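Local atomic coordinates of BF1531-like N-terminal domain-containing protein (Bacteroides fragilis, PDB entry 3SLR), a protein that is of unknown function but binds magnesium in its HAD-like phosphatase domain and probably acts as a hydrolase on ester bonds. Residues I51-E55 against D71-F75; H84-L90 against Y128-D133; N102-R108 against Q150-L154. All blocks are in the same frame, centred on the assembly; numbering follows the deposited sequence.

Contact 1: I51-E55 against D71-F75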
loop_
_atom_site.group_PDB
_atom_site.type_symbol
_atom_site.label_atom_id
_atom_site.label_comp_id
_atom_site.label_asym_id
_atom_site.label_seq_id
_atom_site.Cartn_x
_atom_site.Cartn_y
_atom_site.Cartn_z
ATOM N N ILE A 51 4.440 -19.031 4.482
ATOM C CA ILE A 51 4.620 -18.914 3.045
ATOM C C ILE A 51 5.588 -19.945 2.481
ATOM O O ILE A 51 6.766 -19.953 2.833
ATOM C CB ILE A 51 5.168 -17.524 2.682
ATOM C CG1 ILE A 51 4.223 -16.438 3.197
ATOM C CG2 ILE A 51 5.425 -17.428 1.170
ATOM C CD1 ILE A 51 2.849 -16.490 2.582
ATOM N N GLU A 52 5.091 -20.818 1.613
ATOM C CA GLU A 52 5.967 -21.707 0.865
ATOM C C GLU A 52 6.271 -21.013 -0.452
ATOM O O GLU A 52 5.405 -20.896 -1.322
ATOM C CB GLU A 52 5.318 -23.076 0.617
ATOM C CG GLU A 52 6.226 -24.032 -0.171
ATOM C CD GLU A 52 5.561 -25.360 -0.526
ATOM O OE1 GLU A 52 6.157 -26.136 -1.311
ATOM O OE2 GLU A 52 4.454 -25.636 -0.020
ATOM N N LEU A 53 7.503 -20.544 -0.599
ATOM C CA LEU A 53 7.839 -19.697 -1.743
ATOM C C LEU A 53 8.682 -20.408 -2.797
ATOM O O LEU A 53 9.834 -20.770 -2.547
ATOM C CB LEU A 53 8.530 -18.428 -1.262
ATOM C CG LEU A 53 8.450 -17.258 -2.248
ATOM C CD1 LEU A 53 8.267 -15.962 -1.506
ATOM C CD2 LEU A 53 9.684 -17.237 -3.144
ATOM N N TRP A 54 8.088 -20.625 -3.970
ATOM C CA TRP A 54 8.813 -21.173 -5.112
ATOM C C TRP A 54 9.277 -20.027 -6.014
ATOM O O TRP A 54 8.495 -19.155 -6.371
ATOM C CB TRP A 54 7.938 -22.137 -5.914
ATOM C CG TRP A 54 8.601 -22.668 -7.149
ATOM C CD1 TRP A 54 9.434 -23.755 -7.234
ATOM C CD2 TRP A 54 8.490 -22.146 -8.483
ATOM N NE1 TRP A 54 9.844 -23.934 -8.533
ATOM C CE2 TRP A 54 9.281 -22.961 -9.318
ATOM C CE3 TRP A 54 7.798 -21.069 -9.053
ATOM C CZ2 TRP A 54 9.399 -22.735 -10.689
ATOM C CZ3 TRP A 54 7.916 -20.847 -10.418
ATOM C CH2 TRP A 54 8.713 -21.672 -11.218
ATOM N N GLU A 55 10.554 -20.048 -6.367
ATOM C CA GLU A 55 11.163 -19.016 -7.194
ATOM C C GLU A 55 11.527 -19.642 -8.524
ATOM O O GLU A 55 12.223 -20.670 -8.565
ATOM C CB GLU A 55 12.457 -18.563 -6.527
ATOM C CG GLU A 55 12.611 -17.099 -6.280
ATOM C CD GLU A 55 14.015 -16.773 -5.792
ATOM O OE1 GLU A 55 14.703 -15.979 -6.463
ATOM O OE2 GLU A 55 14.429 -17.330 -4.746
ATOM N N ASP A 71 7.857 -26.488 -14.159
ATOM C CA ASP A 71 7.880 -26.533 -12.703
ATOM C C ASP A 71 6.846 -25.608 -12.070
ATOM O O ASP A 71 6.333 -25.896 -10.996
ATOM C CB ASP A 71 9.264 -26.153 -12.172
ATOM C CG ASP A 71 10.316 -27.204 -12.464
ATOM O OD1 ASP A 71 9.938 -28.348 -12.791
ATOM O OD2 ASP A 71 11.520 -26.887 -12.355
ATOM N N TYR A 72 6.567 -24.487 -12.734
ATOM C CA TYR A 72 5.598 -23.526 -12.214
ATOM C C TYR A 72 4.218 -24.159 -12.040
ATOM O O TYR A 72 3.618 -24.075 -10.969
ATOM C CB TYR A 72 5.504 -22.310 -13.134
ATOM C CG TYR A 72 4.274 -21.478 -12.863
ATOM C CD1 TYR A 72 4.199 -20.656 -11.745
ATOM C CD2 TYR A 72 3.178 -21.531 -13.718
ATOM C CE1 TYR A 72 3.062 -19.896 -11.487
ATOM C CE2 TYR A 72 2.043 -20.782 -13.470
ATOM C CZ TYR A 72 1.995 -19.966 -12.360
ATOM O OH TYR A 72 0.868 -19.226 -12.129
ATOM N N TYR A 73 3.710 -24.792 -13.093
ATOM C CA TYR A 73 2.395 -25.433 -13.018
ATOM C C TYR A 73 2.380 -26.623 -12.072
ATOM O O TYR A 73 1.381 -26.874 -11.389
ATOM C CB TYR A 73 1.893 -25.835 -14.403
ATOM C CG TYR A 73 1.539 -24.644 -15.251
ATOM C CD1 TYR A 73 0.382 -23.913 -15.005
ATOM C CD2 TYR A 73 2.369 -24.231 -16.278
ATOM C CE1 TYR A 73 0.061 -22.804 -15.771
ATOM C CE2 TYR A 73 2.056 -23.131 -17.048
ATOM C CZ TYR A 73 0.900 -22.420 -16.789
ATOM O OH TYR A 73 0.591 -21.320 -17.565
ATOM N N GLN A 74 3.484 -27.355 -12.020
ATOM C CA GLN A 74 3.570 -28.476 -11.087
ATOM C C GLN A 74 3.501 -28.007 -9.630
ATOM O O GLN A 74 3.068 -28.748 -8.748
ATOM C CB GLN A 74 4.839 -29.301 -11.334
ATOM C CG GLN A 74 5.033 -29.728 -12.787
ATOM C CD GLN A 74 3.956 -30.677 -13.287
ATOM O OE1 GLN A 74 2.985 -30.966 -12.585
ATOM N NE2 GLN A 74 4.129 -31.176 -14.513
ATOM N N PHE A 75 3.912 -26.764 -9.384
ATOM C CA PHE A 75 3.918 -26.205 -8.031
ATOM C C PHE A 75 2.502 -25.888 -7.526
ATOM O O PHE A 75 2.261 -25.883 -6.325
ATOM C CB PHE A 75 4.799 -24.940 -7.979
ATOM C CG PHE A 75 4.852 -24.284 -6.624
ATOM C CD1 PHE A 75 5.405 -24.947 -5.534
ATOM C CD2 PHE A 75 4.364 -22.989 -6.439
ATOM C CE1 PHE A 75 5.453 -24.350 -4.286
ATOM C CE2 PHE A 75 4.414 -22.380 -5.187
ATOM C CZ PHE A 75 4.958 -23.059 -4.112
#
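Trp54 and Phe75 mark the closest backbone approach, CA to CA 7.6 Å, between strand segment 51-55 and helical segment 71-75, which run nearly antiparallel at 165° with their axes 9.9 Å apart. Two aromatic residues fill most of that gap. The CB of Trp54 sits squarely over one face of the Phe75 ring, 3.4 Å from the ring centroid, in a CH-pi contact only 5° off the ring normal. The indole is offset from the phenyl group: the planes of its five-membered ring and of the Phe75 ring, inclined by 26°, barely overlap. With CG anti to the backbone N in both residues, the two side chains run past one another, each heading for the other segment's backbone.

The strand is the outermost of the five-stranded parallel sheet of the N-terminal, SGNH-hydrolase-like domain, bonded through its backbone to strand 22-29. The contact thus carries the helical turn against the margin of this alpha/beta fold, and helix 34-46 packs against Leu53, whose CB points away from the turn.

Farther out on the indole, Tyr72 CA lies over one face of the six-membered ring, 4.1 Å from its centroid. Trp54 CH2 also meets Tyr72 CB at 3.8 Å, and Trp54 CZ2 touches Asp71 CB at 3.7 Å. The phenol of Tyr72 receives Trp54 CZ3 at its edge, while its hydroxyl is hydrogen-bonded to Thr80. Glu52, two residues before Trp54 on the strand, brings OE1 of its extended side chain to the edge of the Phe75 ring, 3.5 Å from Phe75 CE1, with the carboxylate nearly perpendicular to the ring.

Contact 2: H84-L90 against Y128-D133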
loop_
_atom_site.group_PDB
_atom_site.type_symbol
_atom_site.label_atom_id
_atom_site.label_comp_id
_atom_site.label_asym_id
_atom_site.label_seq_id
_atom_site.Cartn_x
_atom_site.Cartn_y
_atom_site.Cartn_z
ATOM N N HIS A 84 8.006 -8.165 -13.800
ATOM C CA HIS A 84 8.603 -7.628 -15.020
ATOM C C HIS A 84 9.085 -6.212 -14.708
ATOM O O HIS A 84 8.281 -5.347 -14.355
ATOM C CB HIS A 84 7.543 -7.519 -16.116
ATOM C CG HIS A 84 7.324 -8.775 -16.899
ATOM N ND1 HIS A 84 6.071 -9.181 -17.307
ATOM C CD2 HIS A 84 8.196 -9.684 -17.400
ATOM C CE1 HIS A 84 6.177 -10.297 -18.003
ATOM N NE2 HIS A 84 7.457 -10.620 -18.079
ATOM N N SER A 85 10.376 -5.957 -14.861
ATOM C CA SER A 85 10.925 -4.651 -14.501
ATOM C C SER A 85 10.865 -3.665 -15.653
ATOM O O SER A 85 10.993 -4.036 -16.825
ATOM C CB SER A 85 12.374 -4.790 -14.028
ATOM O OG SER A 85 13.203 -5.225 -15.097
ATOM N N THR A 86 10.695 -2.392 -15.323
ATOM C CA THR A 86 10.793 -1.363 -16.352
ATOM C C THR A 86 12.167 -1.407 -17.004
ATOM O O THR A 86 12.305 -1.226 -18.213
ATOM C CB THR A 86 10.571 0.036 -15.767
ATOM O OG1 THR A 86 9.303 0.067 -15.113
ATOM C CG2 THR A 86 10.610 1.104 -16.870
ATOM N N HIS A 87 13.190 -1.646 -16.190
ATOM C CA HIS A 87 14.564 -1.653 -16.668
ATOM C C HIS A 87 14.797 -2.637 -17.813
ATOM O O HIS A 87 15.465 -2.314 -18.802
ATOM C CB HIS A 87 15.522 -1.950 -15.504
ATOM C CG HIS A 87 16.935 -1.541 -15.777
ATOM N ND1 HIS A 87 17.465 -0.351 -15.321
ATOM C CD2 HIS A 87 17.913 -2.136 -16.504
ATOM C CE1 HIS A 87 18.715 -0.242 -15.736
ATOM N NE2 HIS A 87 19.015 -1.315 -16.448
ATOM N N LYS A 88 14.263 -3.842 -17.674
ATOM C CA LYS A 88 14.458 -4.877 -18.684
ATOM C C LYS A 88 13.581 -4.622 -19.911
ATOM O O LYS A 88 13.980 -4.938 -21.040
ATOM C CB LYS A 88 14.213 -6.276 -18.096
ATOM C CG LYS A 88 15.247 -6.674 -17.032
ATOM C CD LYS A 88 16.655 -6.827 -17.639
ATOM C CE LYS A 88 17.708 -7.044 -16.542
ATOM N NZ LYS A 88 19.065 -7.338 -17.123
ATOM N N LEU A 89 12.411 -4.029 -19.697
ATOM C CA LEU A 89 11.526 -3.672 -20.804
ATOM C C LEU A 89 12.165 -2.546 -21.626
ATOM O O LEU A 89 12.043 -2.514 -22.849
ATOM C CB LEU A 89 10.142 -3.242 -20.290
ATOM C CG LEU A 89 9.077 -2.950 -21.365
ATOM C CD1 LEU A 89 8.678 -4.230 -22.096
ATOM C CD2 LEU A 89 7.855 -2.281 -20.758
ATOM N N LEU A 90 12.840 -1.627 -20.936
ATOM C CA LEU A 90 13.580 -0.542 -21.579
ATOM C C LEU A 90 14.638 -1.121 -22.511
ATOM O O LEU A 90 14.797 -0.667 -23.648
ATOM C CB LEU A 90 14.252 0.333 -20.514
ATOM C CG LEU A 90 14.920 1.628 -20.972
ATOM C CD1 LEU A 90 13.869 2.608 -21.413
ATOM C CD2 LEU A 90 15.748 2.221 -19.821
ATOM N N TYR A 128 4.622 -0.625 -13.730
ATOM C CA TYR A 128 5.908 -0.130 -14.236
ATOM C C TYR A 128 6.210 1.331 -13.887
ATOM O O TYR A 128 5.627 2.248 -14.466
ATOM C CB TYR A 128 5.948 -0.283 -15.765
ATOM C CG TYR A 128 5.825 -1.709 -16.276
ATOM C CD1 TYR A 128 4.583 -2.273 -16.541
ATOM C CD2 TYR A 128 6.961 -2.474 -16.522
ATOM C CE1 TYR A 128 4.477 -3.592 -17.015
ATOM C CE2 TYR A 128 6.871 -3.760 -17.015
ATOM C CZ TYR A 128 5.630 -4.317 -17.254
ATOM O OH TYR A 128 5.563 -5.609 -17.729
ATOM N N PRO A 129 7.149 1.565 -12.953
ATOM C CA PRO A 129 7.559 2.962 -12.741
ATOM C C PRO A 129 8.242 3.502 -13.993
ATOM O O PRO A 129 9.026 2.791 -14.636
ATOM C CB PRO A 129 8.587 2.877 -11.605
ATOM C CG PRO A 129 8.452 1.477 -11.028
ATOM C CD PRO A 129 7.904 0.611 -12.125
ATOM N N GLU A 130 7.973 4.751 -14.341
ATOM C CA GLU A 130 8.555 5.277 -15.570
ATOM C C GLU A 130 10.060 5.504 -15.432
ATOM O O GLU A 130 10.518 6.106 -14.465
ATOM C CB GLU A 130 7.858 6.570 -15.999
ATOM C CG GLU A 130 8.469 7.184 -17.286
ATOM C CD GLU A 130 7.766 8.452 -17.730
ATOM O OE1 GLU A 130 6.652 8.719 -17.230
ATOM O OE2 GLU A 130 8.336 9.184 -18.579
ATOM N N ILE A 131 10.830 4.993 -16.388
ATOM C CA ILE A 131 12.195 5.468 -16.565
ATOM C C ILE A 131 12.164 6.379 -17.785
ATOM O O ILE A 131 11.919 5.925 -18.897
ATOM C CB ILE A 131 13.204 4.318 -16.777
ATOM C CG1 ILE A 131 13.215 3.375 -15.566
ATOM C CG2 ILE A 131 14.614 4.885 -17.054
ATOM C CD1 ILE A 131 13.959 2.073 -15.826
ATOM N N GLU A 132 12.335 7.676 -17.568
ATOM C CA GLU A 132 12.339 8.620 -18.672
ATOM C C GLU A 132 13.713 8.569 -19.344
ATOM O O GLU A 132 14.714 8.928 -18.731
ATOM C CB GLU A 132 12.027 10.034 -18.186
ATOM C CG GLU A 132 12.133 11.044 -19.320
ATOM C CD GLU A 132 11.846 12.460 -18.893
ATOM O OE1 GLU A 132 12.316 12.876 -17.814
ATOM O OE2 GLU A 132 11.138 13.153 -19.642
ATOM N N ASP A 133 13.774 8.102 -20.589
ATOM C CA ASP A 133 15.081 7.899 -21.223
ATOM C C ASP A 133 15.648 9.190 -21.826
ATOM O O ASP A 133 16.823 9.255 -22.205
ATOM C CB ASP A 133 15.061 6.748 -22.237
ATOM C CG ASP A 133 14.147 7.000 -23.424
ATOM O OD1 ASP A 133 13.656 8.140 -23.607
ATOM O OD2 ASP A 133 13.954 6.044 -24.204
#
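Thr86 and Tyr128 bring together the start of helix 86-94 and the loop after strand 122-126, which follow neighbouring parallel strands of the SGNH-hydrolase-like alpha/beta domain: a packing contact pinned by one hydrogen bond. Ser85 is the N-cap of the helix, its OG accepting from Lys88 N at 3.1 Å, and it also bonds to Asp30. One turn into the helix, Leu89 and Leu90 face the loop.

The phenol of Tyr128 lies alongside the His84 side chain, its OH 3.2 Å from His84 CB. That hydroxyl is hydrogen-bonded to Arg108 NH1 and to Tyr125 OH, which also bonds to His84 ND1, so Tyr125 links both side chains. The Leu89 side chain crosses that of Tyr128 at about a right angle, Leu89 CD2 lying 4.1 Å from Tyr128 CE2.

Ile131 packs on the helix through both branches: its CD1 meets Thr86 CG2 at 3.6 Å, and its CG2 touches Leu90 CD2 at 4.0 Å. The two branches of Thr86 divide the work, for chi1 of -57° puts OG1 beside the backbone N and CG2 anti to it. Thr86 OG1 donates to Pro129 O at 2.8 Å, with a C=O...donor angle of 136° and the donor tilted 20° from the carbonyl plane.

Contact 3: N102-R108 against Q150-L154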
loop_
_atom_site.group_PDB
_atom_site.type_symbol
_atom_site.label_atom_id
_atom_site.label_comp_id
_atom_site.label_asym_id
_atom_site.label_seq_id
_atom_site.Cartn_x
_atom_site.Cartn_y
_atom_site.Cartn_z
ATOM N N ASN A 102 6.388 0.124 -31.598
ATOM C CA ASN A 102 4.978 0.504 -31.610
ATOM C C ASN A 102 4.092 -0.578 -31.008
ATOM O O ASN A 102 2.935 -0.329 -30.665
ATOM C CB ASN A 102 4.520 0.806 -33.042
ATOM C CG ASN A 102 4.608 2.272 -33.382
ATOM O OD1 ASN A 102 4.119 3.119 -32.637
ATOM N ND2 ASN A 102 5.239 2.585 -34.512
ATOM N N LYS A 103 4.646 -1.780 -30.875
ATOM C CA LYS A 103 3.899 -2.921 -30.364
ATOM C C LYS A 103 4.361 -3.333 -28.969
ATOM O O LYS A 103 3.949 -4.377 -28.470
ATOM C CB LYS A 103 4.051 -4.123 -31.309
ATOM C CG LYS A 103 3.388 -3.938 -32.666
ATOM C CD LYS A 103 3.668 -5.109 -33.587
ATOM C CE LYS A 103 3.068 -4.876 -34.969
ATOM N NZ LYS A 103 3.693 -5.753 -36.007
ATOM N N LEU A 104 5.223 -2.529 -28.346
ATOM C CA LEU A 104 5.797 -2.900 -27.045
ATOM C C LEU A 104 4.703 -3.157 -26.014
ATOM O O LEU A 104 4.617 -4.234 -25.427
ATOM C CB LEU A 104 6.737 -1.804 -26.525
ATOM C CG LEU A 104 7.563 -2.189 -25.288
ATOM C CD1 LEU A 104 8.665 -3.163 -25.667
ATOM C CD2 LEU A 104 8.154 -0.963 -24.628
ATOM N N ALA A 105 3.869 -2.153 -25.778
ATOM C CA ALA A 105 2.787 -2.304 -24.816
ATOM C C ALA A 105 1.829 -3.425 -25.205
ATOM O O ALA A 105 1.480 -4.266 -24.374
ATOM C CB ALA A 105 2.036 -0.997 -24.638
ATOM N N ASP A 106 1.392 -3.424 -26.463
ATOM C CA ASP A 106 0.436 -4.432 -26.928
ATOM C C ASP A 106 0.935 -5.861 -26.705
ATOM O O ASP A 106 0.188 -6.717 -26.242
ATOM C CB ASP A 106 0.099 -4.230 -28.407
ATOM C CG ASP A 106 -0.764 -3.002 -28.655
ATOM O OD1 ASP A 106 -1.498 -2.587 -27.733
ATOM O OD2 ASP A 106 -0.713 -2.463 -29.783
ATOM N N ASP A 107 2.193 -6.117 -27.033
ATOM C CA ASP A 107 2.743 -7.461 -26.865
ATOM C C ASP A 107 2.785 -7.890 -25.398
ATOM O O ASP A 107 2.461 -9.036 -25.060
ATOM C CB ASP A 107 4.149 -7.556 -27.468
ATOM C CG ASP A 107 4.144 -7.515 -28.992
ATOM O OD1 ASP A 107 3.062 -7.662 -29.608
ATOM O OD2 ASP A 107 5.234 -7.348 -29.578
ATOM N N ARG A 108 3.206 -6.970 -24.536
ATOM C CA ARG A 108 3.304 -7.250 -23.110
ATOM C C ARG A 108 1.896 -7.484 -22.576
ATOM O O ARG A 108 1.659 -8.433 -21.817
ATOM C CB ARG A 108 4.001 -6.081 -22.393
ATOM C CG ARG A 108 4.148 -6.230 -20.875
ATOM C CD ARG A 108 4.797 -7.559 -20.466
ATOM N NE ARG A 108 6.051 -7.889 -21.169
ATOM C CZ ARG A 108 7.278 -7.582 -20.738
ATOM N NH1 ARG A 108 7.453 -6.882 -19.624
ATOM N NH2 ARG A 108 8.344 -7.955 -21.437
ATOM N N GLN A 150 4.835 4.244 -24.825
ATOM C CA GLN A 150 4.491 2.835 -24.672
ATOM C C GLN A 150 4.265 2.454 -23.213
ATOM O O GLN A 150 3.346 1.694 -22.898
ATOM C CB GLN A 150 5.551 1.950 -25.323
ATOM C CG GLN A 150 5.512 2.047 -26.842
ATOM C CD GLN A 150 4.210 1.494 -27.402
ATOM O OE1 GLN A 150 3.766 0.407 -27.010
ATOM N NE2 GLN A 150 3.583 2.244 -28.307
ATOM N N LEU A 151 5.096 2.982 -22.320
ATOM C CA LEU A 151 4.946 2.650 -20.901
ATOM C C LEU A 151 3.666 3.237 -20.296
ATOM O O LEU A 151 3.003 2.600 -19.492
ATOM C CB LEU A 151 6.167 3.104 -20.098
ATOM C CG LEU A 151 6.319 2.268 -18.826
ATOM C CD1 LEU A 151 6.665 0.853 -19.250
ATOM C CD2 LEU A 151 7.406 2.808 -17.910
ATOM N N THR A 152 3.334 4.458 -20.688
ATOM C CA THR A 152 2.119 5.117 -20.227
ATOM C C THR A 152 0.872 4.369 -20.704
ATOM O O THR A 152 -0.068 4.145 -19.937
ATOM C CB THR A 152 2.098 6.576 -20.707
ATOM O OG1 THR A 152 3.293 7.227 -20.260
ATOM C CG2 THR A 152 0.866 7.325 -20.159
ATOM N N LYS A 153 0.880 3.968 -21.968
ATOM C CA LYS A 153 -0.173 3.114 -22.516
ATOM C C LYS A 153 -0.256 1.793 -21.744
ATOM O O LYS A 153 -1.339 1.359 -21.329
ATOM C CB LYS A 153 0.096 2.838 -24.007
ATOM C CG LYS A 153 -0.821 1.783 -24.631
ATOM C CD LYS A 153 -0.522 1.617 -26.127
ATOM C CE LYS A 153 -1.248 0.410 -26.721
ATOM N NZ LYS A 153 -0.989 0.275 -28.192
ATOM N N LEU A 154 0.892 1.143 -21.565
ATOM C CA LEU A 154 0.943 -0.133 -20.850
ATOM C C LEU A 154 0.328 -0.046 -19.445
ATOM O O LEU A 154 -0.486 -0.884 -19.074
ATOM C CB LEU A 154 2.383 -0.644 -20.780
ATOM C CG LEU A 154 2.687 -1.943 -20.023
ATOM C CD1 LEU A 154 1.868 -3.108 -20.564
ATOM C CD2 LEU A 154 4.173 -2.247 -20.116
HETATM O O HOH W 1 1.806 -1.041 -28.183
HETATM O O HOH W 2 1.262 1.893 -29.860
#
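Helix-helix packing in the SGNH-hydrolase-like alpha/beta domain brings the first turn of helix 104-118 against helix 147-164, Ala105 lying opposite Leu154. The short segments cross at -36° with their axes 8.8 Å apart, and the small Ala105 permits a close fit. Ala105 CA is 4.9 Å from Leu154 CA. Ala105 CB touches Leu154 CB at 3.9 Å. Farther along, the CG of Arg108 leans on Leu154 CD1; the arginine chain then bends at chi2 and chi3, which takes its guanidinium to Tyr128.

The polar half of the interface gathers at the N-terminus of helix 104-118, where Lys103 is the N-cap. Bent at chi2 (-65°), the side chain of Gln150 presents OE1 to the backbone N of Ala105, a 2.8 Å bond that is nearly straight (166° at the hydrogen) and lies in the carbonyl plane of the amide. The same oxygen accepts from a water that also receives Asp106 N, while Gln150 NE2 donates to a second water and to Gln144 O. Both waters donate to Asn102 O.

Lys153 reaches across with its chain extended, its aliphatic part passing Ala105 CB. Its NZ meets Asp106 OD1 at 2.9 Å from above the carboxylate plane, and a weak bond to Asp106 OD2 completes the salt bridge. The ammonium also donates to both waters.

Gln150 thus serves two amides of the first helical turn, that of Ala105 directly and that of Asp106 through water, and its OE1 is gripped by two donors. These bonds should fix the rotation of the side-chain amide, and the nearby ammonium group probably favours the charged form of Asp106.

How the contacts relate
The three contacts fall within one domain, built round the five-stranded parallel sheet, and lie apart from the magnesium site of the phosphatase domain. Contact 1 comes first along the chain and is complete before the others begin; its centre is about 26 Å from that of contact 2 and about 29 Å from that of contact 3. Contacts 2 and 3 alternate in sequence and touch, centres about 11 Å apart. Tyr128 CE1 meets Leu154 CD2 at 3.4 Å, and Leu89 packs on both Leu104 and Leu151. Helices 86-94, 104-118 and 147-164 therefore pack on one another, whereas contact 1 lies at the edge strand of the sheet, its nearest atoms about 12 Å from contact 2.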